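Local structure of ATP phosphoribosyltransferase (Thermotoga maritima, 1O63) at residues A[9-14]-A[84-89]; A[80-85]-A[197-202]; A[65-70]-A[108-113]; A[33-38]-A[42-47]. The protein probably catalyses the condensation of ATP with 5-phosphoribose 1-diphosphate to PR-ATP, the first step of histidine biosynthesis, as the catalytic subunit that works with HisZ. One frame throughout, in Å; residues are numbered along the deposited sequence.

Contact 1. Residues A[9-14]-A[84-89]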
loop_
_atom_site.group_PDB
_atom_site.type_symbol
_atom_site.label_atom_id
_atom_site.label_comp_id
_atom_site.label_asym_id
_atom_site.label_seq_id
_atom_site.Cartn_x
_atom_site.Cartn_y
_atom_site.Cartn_z
ATOM N N LYS A 9 10.059 -4.810 -5.474
ATOM C CA LYS A 9 9.435 -4.535 -6.766
ATOM C C LYS A 9 9.260 -3.015 -6.876
ATOM O O LYS A 9 9.263 -2.318 -5.862
ATOM C CB LYS A 9 8.059 -5.216 -6.905
ATOM C CG LYS A 9 8.081 -6.734 -6.824
ATOM C CD LYS A 9 7.220 -7.374 -7.901
ATOM C CE LYS A 9 5.881 -7.819 -7.376
ATOM N NZ LYS A 9 5.893 -9.179 -6.771
ATOM N N GLY A 10 9.097 -2.507 -8.085
ATOM C CA GLY A 10 8.850 -1.085 -8.259
ATOM C C GLY A 10 10.111 -0.331 -8.659
ATOM O O GLY A 10 10.912 -0.746 -9.488
ATOM N N ARG A 11 10.250 0.853 -8.102
ATOM C CA ARG A 11 11.263 1.812 -8.435
ATOM C C ARG A 11 12.685 1.297 -8.398
ATOM O O ARG A 11 13.528 1.753 -9.178
ATOM C CB ARG A 11 11.161 3.014 -7.435
ATOM C CG ARG A 11 12.090 4.154 -7.881
ATOM C CD ARG A 11 11.472 4.847 -9.096
ATOM N NE ARG A 11 12.317 5.904 -9.608
ATOM C CZ ARG A 11 13.500 5.737 -10.182
ATOM N NH1 ARG A 11 14.177 6.794 -10.611
ATOM N NH2 ARG A 11 13.999 4.508 -10.339
ATOM N N LEU A 12 13.029 0.465 -7.422
ATOM C CA LEU A 12 14.372 -0.021 -7.214
ATOM C C LEU A 12 14.646 -1.371 -7.859
ATOM O O LEU A 12 15.768 -1.854 -7.837
ATOM C CB LEU A 12 14.625 -0.158 -5.694
ATOM C CG LEU A 12 14.349 1.115 -4.875
ATOM C CD1 LEU A 12 14.611 0.835 -3.398
ATOM C CD2 LEU A 12 15.236 2.245 -5.375
ATOM N N GLU A 13 13.619 -1.989 -8.438
ATOM C CA GLU A 13 13.754 -3.311 -9.003
ATOM C C GLU A 13 14.804 -3.429 -10.079
ATOM O O GLU A 13 15.589 -4.407 -10.087
ATOM C CB GLU A 13 12.371 -3.774 -9.533
ATOM C CG GLU A 13 12.390 -5.239 -9.952
ATOM C CD GLU A 13 11.034 -5.590 -10.614
ATOM O OE1 GLU A 13 10.036 -5.025 -10.166
ATOM O OE2 GLU A 13 11.081 -6.351 -11.582
ATOM N N GLU A 14 14.887 -2.509 -11.031
ATOM C CA GLU A 14 15.854 -2.683 -12.122
ATOM C C GLU A 14 17.291 -2.421 -11.687
ATOM O O GLU A 14 18.210 -3.117 -12.133
ATOM C CB GLU A 14 15.496 -1.822 -13.314
ATOM C CG GLU A 14 15.384 -0.372 -13.015
ATOM C CD GLU A 14 16.635 0.467 -13.178
ATOM O OE1 GLU A 14 16.541 1.655 -12.799
ATOM O OE2 GLU A 14 17.656 -0.062 -13.696
ATOM N N THR A 84 23.900 5.836 -5.243
ATOM C CA THR A 84 22.892 6.542 -6.010
ATOM C C THR A 84 21.759 7.174 -5.244
ATOM O O THR A 84 20.949 6.528 -4.586
ATOM C CB THR A 84 22.333 5.613 -7.114
ATOM O OG1 THR A 84 23.443 4.861 -7.633
ATOM C CG2 THR A 84 21.690 6.397 -8.227
ATOM N N ASN A 85 21.601 8.502 -5.401
ATOM C CA ASN A 85 20.429 9.175 -4.832
ATOM C C ASN A 85 19.243 8.890 -5.752
ATOM O O ASN A 85 19.300 9.236 -6.945
ATOM C CB ASN A 85 20.655 10.687 -4.765
ATOM C CG ASN A 85 21.735 11.099 -3.801
ATOM O OD1 ASN A 85 22.019 10.422 -2.813
ATOM N ND2 ASN A 85 22.364 12.243 -4.073
ATOM N N ILE A 86 18.195 8.243 -5.249
ATOM C CA ILE A 86 17.042 7.968 -6.103
ATOM C C ILE A 86 16.015 9.110 -6.056
ATOM O O ILE A 86 15.388 9.461 -7.042
ATOM C CB ILE A 86 16.271 6.718 -5.591
ATOM C CG1 ILE A 86 17.203 5.587 -5.267
ATOM C CG2 ILE A 86 15.175 6.342 -6.582
ATOM C CD1 ILE A 86 18.064 5.070 -6.395
ATOM N N SER A 87 15.676 9.475 -4.812
ATOM C CA SER A 87 14.635 10.502 -4.610
ATOM C C SER A 87 14.827 11.190 -3.272
ATOM O O SER A 87 15.872 11.027 -2.634
ATOM C CB SER A 87 13.271 9.802 -4.675
ATOM O OG SER A 87 13.264 8.669 -3.826
ATOM N N ARG A 88 13.864 12.021 -2.885
ATOM C CA ARG A 88 13.944 12.772 -1.632
ATOM C C ARG A 88 12.600 12.674 -0.873
ATOM O O ARG A 88 11.559 12.833 -1.477
ATOM C CB ARG A 88 14.202 14.253 -1.881
ATOM C CG ARG A 88 15.538 14.653 -2.480
ATOM C CD ARG A 88 15.480 16.118 -2.949
ATOM N NE ARG A 88 14.806 16.249 -4.223
ATOM C CZ ARG A 88 14.273 17.334 -4.757
ATOM N NH1 ARG A 88 14.281 18.495 -4.124
ATOM N NH2 ARG A 88 13.700 17.264 -5.963
HETATM N N MSE A 89 12.697 12.640 0.434
HETATM C CA MSE A 89 11.496 12.723 1.300
HETATM C C MSE A 89 11.393 14.204 1.686
HETATM O O MSE A 89 12.383 14.786 2.164
HETATM C CB MSE A 89 11.635 11.822 2.489
HETATM C CG MSE A 89 10.460 11.790 3.466
HETATM SE SE MSE A 89 8.957 10.840 2.732
HETATM C CE MSE A 89 9.567 9.026 2.975
#
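L12 and I86 meet by their side chains, with the backbones apart: L12 CA and I86 CA are 8.5 Å from each other, and no hydrogen bond joins 9-14 and 84-89. The fold is that of the periplasmic-binding-protein clan: two lobes joined by long strands. Strand 81-94 is one of these strands. Segment 9-14 leads from strand 4-8 into helix 13-23, and it comes up to the strand through side chains alone. I86 sits at a classic beta bulge, where I86 and S87 both face I170. Its CB is directed toward 9-14, and its two branches meet different neighbours. The CG1 branch goes to L12: its CG1 lies 3.9 Å from L12 CD2, and the two side chains cross obliquely. The CG2 methyl goes to R11. The R11 chain leaves with CG opposite the backbone N (chi1 -172°), then bends at chi2 (74°). This bend brings the guanidinium back over I86, so that I86 CG2 lies against one flat face, 4.0 Å above the plane and over its centre. The same methyl is 4.0 Å from R11 CG. The polar end of R11 has its charge partner outside the two segments, in a salt bridge from NE to E151. L12 also touches T172 of strand 161-176. The turn itself is closed by a backbone hydrogen bond from E13 N to G10 O of 3.2 Å. A weak hydrogen bond of 3.4 Å runs from G10 N to E13 OE1.

Contact 2. Residues A[80-85]-A[197-202]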
loop_
_atom_site.group_PDB
_atom_site.type_symbol
_atom_site.label_atom_id
_atom_site.label_comp_id
_atom_site.label_asym_id
_atom_site.label_seq_id
_atom_site.Cartn_x
_atom_site.Cartn_y
_atom_site.Cartn_z
ATOM N N PHE A 80 27.132 -2.478 3.612
ATOM C CA PHE A 80 27.799 -1.358 2.937
ATOM C C PHE A 80 26.803 -0.356 2.382
ATOM O O PHE A 80 25.589 -0.581 2.380
ATOM C CB PHE A 80 28.751 -1.880 1.870
ATOM C CG PHE A 80 28.134 -2.679 0.767
ATOM C CD1 PHE A 80 27.614 -2.056 -0.359
ATOM C CD2 PHE A 80 28.086 -4.066 0.833
ATOM C CE1 PHE A 80 27.056 -2.783 -1.393
ATOM C CE2 PHE A 80 27.534 -4.799 -0.195
ATOM C CZ PHE A 80 27.022 -4.175 -1.304
ATOM N N PHE A 81 27.346 0.724 1.828
ATOM C CA PHE A 81 26.585 1.849 1.289
ATOM C C PHE A 81 26.376 1.820 -0.205
ATOM O O PHE A 81 27.311 1.703 -0.993
ATOM C CB PHE A 81 27.387 3.127 1.677
ATOM C CG PHE A 81 26.767 4.433 1.292
ATOM C CD1 PHE A 81 26.993 4.997 0.047
ATOM C CD2 PHE A 81 25.992 5.145 2.198
ATOM C CE1 PHE A 81 26.427 6.211 -0.302
ATOM C CE2 PHE A 81 25.442 6.359 1.859
ATOM C CZ PHE A 81 25.655 6.898 0.603
ATOM N N ILE A 82 25.137 2.013 -0.669
ATOM C CA ILE A 82 24.868 2.058 -2.125
ATOM C C ILE A 82 24.595 3.504 -2.521
ATOM O O ILE A 82 23.573 4.093 -2.173
ATOM C CB ILE A 82 23.713 1.135 -2.494
ATOM C CG1 ILE A 82 24.020 -0.306 -2.039
ATOM C CG2 ILE A 82 23.450 1.169 -4.005
ATOM C CD1 ILE A 82 22.831 -1.253 -2.174
ATOM N N PRO A 83 25.557 4.138 -3.188
ATOM C CA PRO A 83 25.575 5.529 -3.507
ATOM C C PRO A 83 24.404 6.249 -4.098
ATOM O O PRO A 83 24.046 7.370 -3.649
ATOM C CB PRO A 83 26.791 5.650 -4.473
ATOM C CG PRO A 83 27.700 4.570 -4.049
ATOM C CD PRO A 83 26.842 3.452 -3.560
ATOM N N THR A 84 23.900 5.836 -5.243
ATOM C CA THR A 84 22.892 6.542 -6.010
ATOM C C THR A 84 21.759 7.174 -5.244
ATOM O O THR A 84 20.949 6.528 -4.586
ATOM C CB THR A 84 22.333 5.613 -7.114
ATOM O OG1 THR A 84 23.443 4.861 -7.633
ATOM C CG2 THR A 84 21.690 6.397 -8.227
ATOM N N ASN A 85 21.601 8.502 -5.401
ATOM C CA ASN A 85 20.429 9.175 -4.832
ATOM C C ASN A 85 19.243 8.890 -5.752
ATOM O O ASN A 85 19.300 9.236 -6.945
ATOM C CB ASN A 85 20.655 10.687 -4.765
ATOM C CG ASN A 85 21.735 11.099 -3.801
ATOM O OD1 ASN A 85 22.019 10.422 -2.813
ATOM N ND2 ASN A 85 22.364 12.243 -4.073
ATOM N N GLU A 197 31.816 -4.637 -5.088
ATOM C CA GLU A 197 32.665 -4.300 -6.231
ATOM C C GLU A 197 31.808 -3.830 -7.423
ATOM O O GLU A 197 32.043 -2.794 -8.013
ATOM C CB GLU A 197 33.420 -5.549 -6.727
ATOM C CG GLU A 197 34.786 -5.765 -6.182
ATOM C CD GLU A 197 35.583 -6.870 -6.854
ATOM O OE1 GLU A 197 36.822 -6.867 -6.700
ATOM O OE2 GLU A 197 35.004 -7.755 -7.514
ATOM N N VAL A 198 30.838 -4.654 -7.777
ATOM C CA VAL A 198 29.943 -4.370 -8.910
ATOM C C VAL A 198 29.176 -3.080 -8.663
ATOM O O VAL A 198 29.150 -2.144 -9.472
ATOM C CB VAL A 198 28.976 -5.559 -9.086
ATOM C CG1 VAL A 198 27.790 -5.226 -9.962
ATOM C CG2 VAL A 198 29.735 -6.776 -9.617
ATOM N N ILE A 199 28.557 -3.002 -7.480
ATOM C CA ILE A 199 27.724 -1.841 -7.148
ATOM C C ILE A 199 28.494 -0.547 -7.146
ATOM O O ILE A 199 28.034 0.509 -7.606
ATOM C CB ILE A 199 27.009 -2.073 -5.805
ATOM C CG1 ILE A 199 25.882 -3.099 -6.032
ATOM C CG2 ILE A 199 26.477 -0.767 -5.248
ATOM C CD1 ILE A 199 25.201 -3.546 -4.743
ATOM N N GLU A 200 29.695 -0.565 -6.585
ATOM C CA GLU A 200 30.548 0.624 -6.564
ATOM C C GLU A 200 30.814 1.124 -7.976
ATOM O O GLU A 200 30.645 2.311 -8.279
ATOM C CB GLU A 200 31.876 0.256 -5.875
ATOM C CG GLU A 200 32.543 1.458 -5.230
ATOM C CD GLU A 200 33.023 1.150 -3.817
ATOM O OE1 GLU A 200 34.042 0.442 -3.689
ATOM O OE2 GLU A 200 32.363 1.588 -2.857
ATOM N N HIS A 201 31.238 0.199 -8.850
ATOM C CA HIS A 201 31.538 0.581 -10.224
ATOM C C HIS A 201 30.301 1.135 -10.922
ATOM O O HIS A 201 30.364 2.180 -11.567
ATOM C CB HIS A 201 32.124 -0.588 -11.025
ATOM C CG HIS A 201 32.570 -0.154 -12.393
ATOM N ND1 HIS A 201 33.700 0.630 -12.581
ATOM C CD2 HIS A 201 32.026 -0.338 -13.610
ATOM C CE1 HIS A 201 33.836 0.882 -13.874
ATOM N NE2 HIS A 201 32.835 0.313 -14.518
ATOM N N ASP A 202 29.147 0.493 -10.715
ATOM C CA ASP A 202 27.924 0.927 -11.365
ATOM C C ASP A 202 27.473 2.311 -10.908
ATOM O O ASP A 202 27.087 3.130 -11.741
ATOM C CB ASP A 202 26.770 -0.060 -11.132
ATOM C CG ASP A 202 25.500 0.382 -11.842
ATOM O OD1 ASP A 202 25.399 0.130 -13.068
ATOM O OD2 ASP A 202 24.625 1.004 -11.207
HETATM O O HOH W 1 30.542 0.747 -1.001
HETATM O O HOH W 2 23.906 2.390 -8.951
#
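I199 of helix 185-204 packs against F80 and I82, where strand 81-94 of the central mixed sheet begins. This is helix-on-sheet packing: the C-terminal helix lies beside the start of the strand, and the CA of I82 and the CA of I199 are 7.0 Å apart. The CB of I199 is directed toward 80-85, and the side chain uses two branches. Its CG1 stands opposite the carbonyl carbon (chi1 -74°), and the chain runs on extended (chi2 173°). This carries CD1 to the edge of the F80 ring, in the ring plane, 3.9 Å from F80 CE1 and equally far from F80 CZ. F80 holds its ring between its backbone N and carbonyl carbon (chi1 61°), which turns CE1 and CZ to the helix. The other branch, I199 CG2, meets I82 CG2 at 3.8 Å. Y19 of helix 13-23 touches both isoleucines. An alanine in place of I199 would probably leave the F80 ring edge and the I82 methyl without their helix partner and open a gap between helix and strand. Polar groups meet through water. One water donates to E200 OE2 at 2.7 Å and only weakly to F81 O. D202 OD1 forms a salt bridge with K22, while OD2 accepts from a second water at 2.7 Å, and that water is 2.8 Å from T84 OG1.

Contact 3. Residues A[65-70]-A[108-113]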
loop_
_atom_site.group_PDB
_atom_site.type_symbol
_atom_site.label_atom_id
_atom_site.label_comp_id
_atom_site.label_asym_id
_atom_site.label_seq_id
_atom_site.Cartn_x
_atom_site.Cartn_y
_atom_site.Cartn_z
ATOM N N GLY A 65 14.536 0.889 -0.014
ATOM C CA GLY A 65 14.942 2.303 0.020
ATOM C C GLY A 65 15.017 2.839 1.437
ATOM O O GLY A 65 14.549 2.271 2.417
ATOM N N THR A 66 15.528 4.089 1.534
ATOM C CA THR A 66 15.640 4.737 2.832
ATOM C C THR A 66 14.276 4.961 3.472
ATOM O O THR A 66 14.147 4.909 4.702
ATOM C CB THR A 66 16.381 6.093 2.711
ATOM O OG1 THR A 66 17.501 5.928 1.821
ATOM C CG2 THR A 66 16.889 6.542 4.070
ATOM N N ASP A 67 13.255 5.205 2.687
ATOM C CA ASP A 67 11.894 5.404 3.177
ATOM C C ASP A 67 11.451 4.183 3.973
ATOM O O ASP A 67 10.979 4.334 5.107
ATOM C CB ASP A 67 10.936 5.713 2.024
ATOM C CG ASP A 67 11.043 4.753 0.863
ATOM O OD1 ASP A 67 9.991 4.391 0.286
ATOM O OD2 ASP A 67 12.156 4.318 0.491
ATOM N N VAL A 68 11.598 2.989 3.412
ATOM C CA VAL A 68 11.226 1.751 4.110
ATOM C C VAL A 68 11.989 1.639 5.417
ATOM O O VAL A 68 11.434 1.384 6.477
ATOM C CB VAL A 68 11.486 0.515 3.241
ATOM C CG1 VAL A 68 11.309 -0.805 3.974
ATOM C CG2 VAL A 68 10.589 0.530 1.990
ATOM N N LEU A 69 13.323 1.792 5.341
ATOM C CA LEU A 69 14.190 1.646 6.490
ATOM C C LEU A 69 13.849 2.572 7.636
ATOM O O LEU A 69 13.911 2.165 8.811
ATOM C CB LEU A 69 15.665 1.849 6.084
ATOM C CG LEU A 69 16.581 0.639 6.252
ATOM C CD1 LEU A 69 15.930 -0.609 5.701
ATOM C CD2 LEU A 69 17.941 0.856 5.600
ATOM N N LEU A 70 13.568 3.841 7.308
ATOM C CA LEU A 70 13.276 4.803 8.382
ATOM C C LEU A 70 11.828 4.702 8.828
ATOM O O LEU A 70 11.522 5.124 9.936
ATOM C CB LEU A 70 13.627 6.214 7.968
ATOM C CG LEU A 70 14.928 6.862 8.352
ATOM C CD1 LEU A 70 15.954 5.959 9.017
ATOM C CD2 LEU A 70 15.563 7.577 7.157
ATOM N N THR A 108 0.189 11.718 4.795
ATOM C CA THR A 108 1.443 11.058 4.373
ATOM C C THR A 108 1.227 9.550 4.299
ATOM O O THR A 108 0.314 9.034 4.956
ATOM C CB THR A 108 2.534 11.354 5.434
ATOM O OG1 THR A 108 3.763 10.722 5.090
ATOM C CG2 THR A 108 2.096 10.823 6.805
ATOM N N LYS A 109 2.072 8.861 3.561
ATOM C CA LYS A 109 2.158 7.412 3.565
ATOM C C LYS A 109 3.175 6.948 4.620
ATOM O O LYS A 109 3.355 5.737 4.849
ATOM C CB LYS A 109 2.663 6.863 2.222
ATOM C CG LYS A 109 1.839 7.298 1.029
ATOM C CD LYS A 109 2.092 6.398 -0.167
ATOM C CE LYS A 109 3.295 6.840 -0.939
ATOM N NZ LYS A 109 3.377 6.211 -2.294
ATOM N N PHE A 110 3.933 7.909 5.146
ATOM C CA PHE A 110 4.977 7.575 6.141
ATOM C C PHE A 110 4.724 8.213 7.487
ATOM O O PHE A 110 5.349 9.209 7.865
ATOM C CB PHE A 110 6.331 8.059 5.566
ATOM C CG PHE A 110 6.476 7.641 4.100
ATOM C CD1 PHE A 110 6.190 8.535 3.103
ATOM C CD2 PHE A 110 6.907 6.360 3.766
ATOM C CE1 PHE A 110 6.338 8.195 1.762
ATOM C CE2 PHE A 110 7.072 6.004 2.438
ATOM C CZ PHE A 110 6.739 6.897 1.435
ATOM N N PRO A 111 3.781 7.667 8.276
ATOM C CA PRO A 111 3.441 8.235 9.558
ATOM C C PRO A 111 4.550 8.239 10.575
ATOM O O PRO A 111 4.635 9.250 11.314
ATOM C CB PRO A 111 2.200 7.453 10.011
ATOM C CG PRO A 111 2.258 6.176 9.240
ATOM C CD PRO A 111 2.962 6.492 7.960
ATOM N N ASN A 112 5.459 7.279 10.654
ATOM C CA ASN A 112 6.527 7.334 11.656
ATOM C C ASN A 112 7.573 8.376 11.279
ATOM O O ASN A 112 8.062 9.123 12.117
ATOM C CB ASN A 112 7.184 5.967 11.870
ATOM C CG ASN A 112 6.192 4.953 12.420
ATOM O OD1 ASN A 112 5.304 5.309 13.185
ATOM N ND2 ASN A 112 6.308 3.698 11.975
ATOM N N VAL A 113 7.980 8.351 9.984
ATOM C CA VAL A 113 8.872 9.393 9.473
ATOM C C VAL A 113 8.294 10.785 9.785
ATOM O O VAL A 113 8.986 11.662 10.268
ATOM C CB VAL A 113 9.014 9.247 7.942
ATOM C CG1 VAL A 113 9.465 10.542 7.297
ATOM C CG2 VAL A 113 10.015 8.114 7.668
#
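F110 and V113 carry one side of this contact, and D67 and L70 the other. The inner part is built on F110. Its ring atom CE2 lies 3.9 Å from D67 CB, which is directed toward 108-113. D67 CG sits between the backbone N and the carbonyl carbon (chi1 49°), and this swings the carboxylate so that OD1 also comes near CE2, at 4.0 Å. The carboxylate and the ring are turned 71° against each other. M89 of strand 81-94 touches D67, F110 and V113. The two segments, the first turn of helix 66-71 and the start of helix 111-121, come from the two lobes of the fold and face each other beside the strands that join them. F110 is the N-cap residue of helix 111-121, and an ST turn leads into it: F110 N donates to T108 OG1 at 2.8 Å. The outer part is looser. L70 CA and V113 CA are 6.5 Å apart, yet the side chains meet only through L70 CB and V113 CG2, at 4.1 Å. V113 CG2 also lies 4.0 Å from L70 C, and N112 beside it is exposed. E71 accepts from the N atoms of N112 and V113, and R116 NH1 donates to L70 O.

Contact 4. Residues A[33-38]-A[42-47]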
loop_
_atom_site.group_PDB
_atom_site.type_symbol
_atom_site.label_atom_id
_atom_site.label_comp_id
_atom_site.label_asym_id
_atom_site.label_seq_id
_atom_site.Cartn_x
_atom_site.Cartn_y
_atom_site.Cartn_z
ATOM N N ILE A 33 6.759 -13.482 -8.998
ATOM C CA ILE A 33 7.187 -13.454 -7.616
ATOM C C ILE A 33 8.449 -14.218 -7.298
ATOM O O ILE A 33 8.941 -14.085 -6.157
ATOM C CB ILE A 33 6.045 -13.961 -6.695
ATOM C CG1 ILE A 33 5.822 -15.446 -6.974
ATOM C CG2 ILE A 33 4.764 -13.149 -6.934
ATOM C CD1 ILE A 33 4.776 -16.113 -6.117
ATOM N N LEU A 34 8.972 -15.058 -8.183
ATOM C CA LEU A 34 10.150 -15.873 -7.811
ATOM C C LEU A 34 11.112 -16.095 -8.963
ATOM O O LEU A 34 10.673 -16.558 -10.022
ATOM C CB LEU A 34 9.639 -17.248 -7.334
ATOM C CG LEU A 34 10.706 -18.214 -6.817
ATOM C CD1 LEU A 34 11.208 -17.728 -5.452
ATOM C CD2 LEU A 34 10.136 -19.617 -6.696
ATOM N N ARG A 35 12.382 -15.721 -8.796
ATOM C CA ARG A 35 13.399 -15.897 -9.827
ATOM C C ARG A 35 14.469 -16.850 -9.274
ATOM O O ARG A 35 15.051 -16.541 -8.235
ATOM C CB ARG A 35 14.106 -14.601 -10.210
ATOM C CG ARG A 35 13.257 -13.374 -10.276
ATOM C CD ARG A 35 12.201 -13.424 -11.359
ATOM N NE ARG A 35 11.531 -12.110 -11.447
ATOM C CZ ARG A 35 12.073 -11.093 -12.123
ATOM N NH1 ARG A 35 13.226 -11.275 -12.778
ATOM N NH2 ARG A 35 11.466 -9.929 -12.171
ATOM N N GLU A 36 14.666 -17.969 -9.964
ATOM C CA GLU A 36 15.547 -19.008 -9.456
ATOM C C GLU A 36 16.792 -19.152 -10.328
ATOM O O GLU A 36 16.726 -19.152 -11.557
ATOM C CB GLU A 36 14.821 -20.362 -9.425
ATOM C CG GLU A 36 13.368 -20.313 -9.020
ATOM C CD GLU A 36 12.629 -21.616 -9.246
ATOM O OE1 GLU A 36 13.131 -22.655 -8.767
ATOM O OE2 GLU A 36 11.559 -21.614 -9.891
ATOM N N GLY A 37 17.927 -19.339 -9.660
ATOM C CA GLY A 37 19.181 -19.512 -10.379
ATOM C C GLY A 37 20.081 -20.445 -9.560
ATOM O O GLY A 37 19.731 -20.800 -8.435
ATOM N N LYS A 38 21.183 -20.820 -10.187
ATOM C CA LYS A 38 22.169 -21.656 -9.503
ATOM C C LYS A 38 22.608 -20.915 -8.242
ATOM O O LYS A 38 23.117 -19.790 -8.317
ATOM C CB LYS A 38 23.375 -21.882 -10.411
ATOM C CG LYS A 38 24.661 -22.282 -9.733
ATOM C CD LYS A 38 25.866 -22.077 -10.632
ATOM C CE LYS A 38 25.684 -22.720 -11.996
ATOM N NZ LYS A 38 26.995 -22.973 -12.662
ATOM N N CYS A 42 15.493 -15.529 -5.830
ATOM C CA CYS A 42 15.055 -14.171 -5.515
ATOM C C CYS A 42 13.548 -14.164 -5.246
ATOM O O CYS A 42 12.787 -14.585 -6.111
ATOM C CB CYS A 42 15.341 -13.206 -6.683
ATOM S SG CYS A 42 17.087 -12.793 -6.873
ATOM N N PHE A 43 13.179 -13.661 -4.067
ATOM C CA PHE A 43 11.758 -13.424 -3.782
ATOM C C PHE A 43 11.448 -11.980 -4.232
ATOM O O PHE A 43 12.127 -11.064 -3.759
ATOM C CB PHE A 43 11.514 -13.602 -2.297
ATOM C CG PHE A 43 11.841 -14.973 -1.757
ATOM C CD1 PHE A 43 12.601 -15.101 -0.593
ATOM C CD2 PHE A 43 11.362 -16.110 -2.346
ATOM C CE1 PHE A 43 12.858 -16.373 -0.091
ATOM C CE2 PHE A 43 11.595 -17.378 -1.847
ATOM C CZ PHE A 43 12.395 -17.503 -0.708
HETATM N N MSE A 44 10.506 -11.802 -5.136
HETATM C CA MSE A 44 10.169 -10.455 -5.649
HETATM C C MSE A 44 8.992 -9.912 -4.862
HETATM O O MSE A 44 7.912 -10.507 -4.899
HETATM C CB MSE A 44 9.827 -10.553 -7.131
HETATM C CG MSE A 44 10.832 -11.358 -7.951
HETATM SE SE MSE A 44 12.564 -10.507 -8.004
HETATM C CE MSE A 44 12.059 -8.737 -8.523
ATOM N N VAL A 45 9.233 -8.945 -3.977
ATOM C CA VAL A 45 8.220 -8.541 -3.005
ATOM C C VAL A 45 8.052 -7.032 -2.955
ATOM O O VAL A 45 8.891 -6.313 -3.508
ATOM C CB VAL A 45 8.586 -9.040 -1.587
ATOM C CG1 VAL A 45 8.766 -10.572 -1.588
ATOM C CG2 VAL A 45 9.873 -8.390 -1.074
ATOM N N ARG A 46 6.967 -6.572 -2.344
ATOM C CA ARG A 46 6.754 -5.122 -2.200
ATOM C C ARG A 46 7.848 -4.592 -1.269
ATOM O O ARG A 46 8.248 -5.269 -0.313
ATOM C CB ARG A 46 5.396 -4.803 -1.659
ATOM C CG ARG A 46 4.170 -5.288 -2.376
ATOM C CD ARG A 46 4.105 -4.900 -3.828
ATOM N NE ARG A 46 4.526 -3.536 -4.115
ATOM C CZ ARG A 46 4.738 -3.100 -5.360
ATOM N NH1 ARG A 46 5.116 -1.849 -5.581
ATOM N NH2 ARG A 46 4.549 -3.930 -6.384
ATOM N N PRO A 47 8.353 -3.401 -1.567
ATOM C CA PRO A 47 9.443 -2.793 -0.827
ATOM C C PRO A 47 9.312 -2.828 0.659
ATOM O O PRO A 47 10.271 -3.210 1.391
ATOM C CB PRO A 47 9.420 -1.326 -1.338
ATOM C CG PRO A 47 8.951 -1.471 -2.759
ATOM C CD PRO A 47 7.906 -2.560 -2.702
#
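R35 and M44 cross at about a right angle on one face of an antiparallel pair, while L34 and F43 lie side by side on the other. M44, a selenomethionine, bends at chi2 and chi3 and folds under the arginine. Its selenium comes over one face of the R35 guanidinium and lies 3.7 Å from R35 CG. M44 CG reaches R35 NE at 3.6 Å. R35 bends at chi2 (-65°), which lays its chain across the selenomethionine. Its charged end has a partner outside the segments: NH1 forms a salt bridge with E30. C42 shares this face, its CB 4.0 Å from R35 CB. An alanine at R35 would probably leave E30 without its mate and uncover the selenium of M44. On the other face L34 has its CG opposite the backbone N (chi1 -176°), and this puts its methyl CD1 3.5 Å from F43 CD2, against the ring at an oblique angle. Behind the side chains, three backbone hydrogen bonds tie the strands. R35 and C42 form the hydrogen-bonded pair: R35 N gives to C42 O at 2.9 Å, and C42 N gives to R35 O at 2.6 Å. M44 N gives to I33 O at 3.0 Å. A140 of the second subunit packs on F43, and E135 of that subunit on I33. Strands 34-37 and 40-45, joined by a short turn, form a beta hairpin near one edge of the mixed sheet, with strand 27-30 beyond it.

How the contacts relate
Contacts 2 and 4 are the buried ones, and contacts 1 and 3 are only partly buried. Contacts 1 and 2 share strand 81-94 and residues T84 and N85: one reaches the segment leading into helix 13-23, the other the C-terminal helix. Contact 3 touches contact 1 in two places, at M89 and where L12 CD1 packs 3.4 Å from G65 N. Contact 4 is farther out on the same sheet. It is joined to contact 1 by K9, which is probably hydrogen-bonded to V45 O and M44 O. Its chemistry differs too. Contact 4 alone has direct hydrogen bonds between its segments. Contacts 1 to 3 rest on side-chain packing, and contact 2 adds bridging waters.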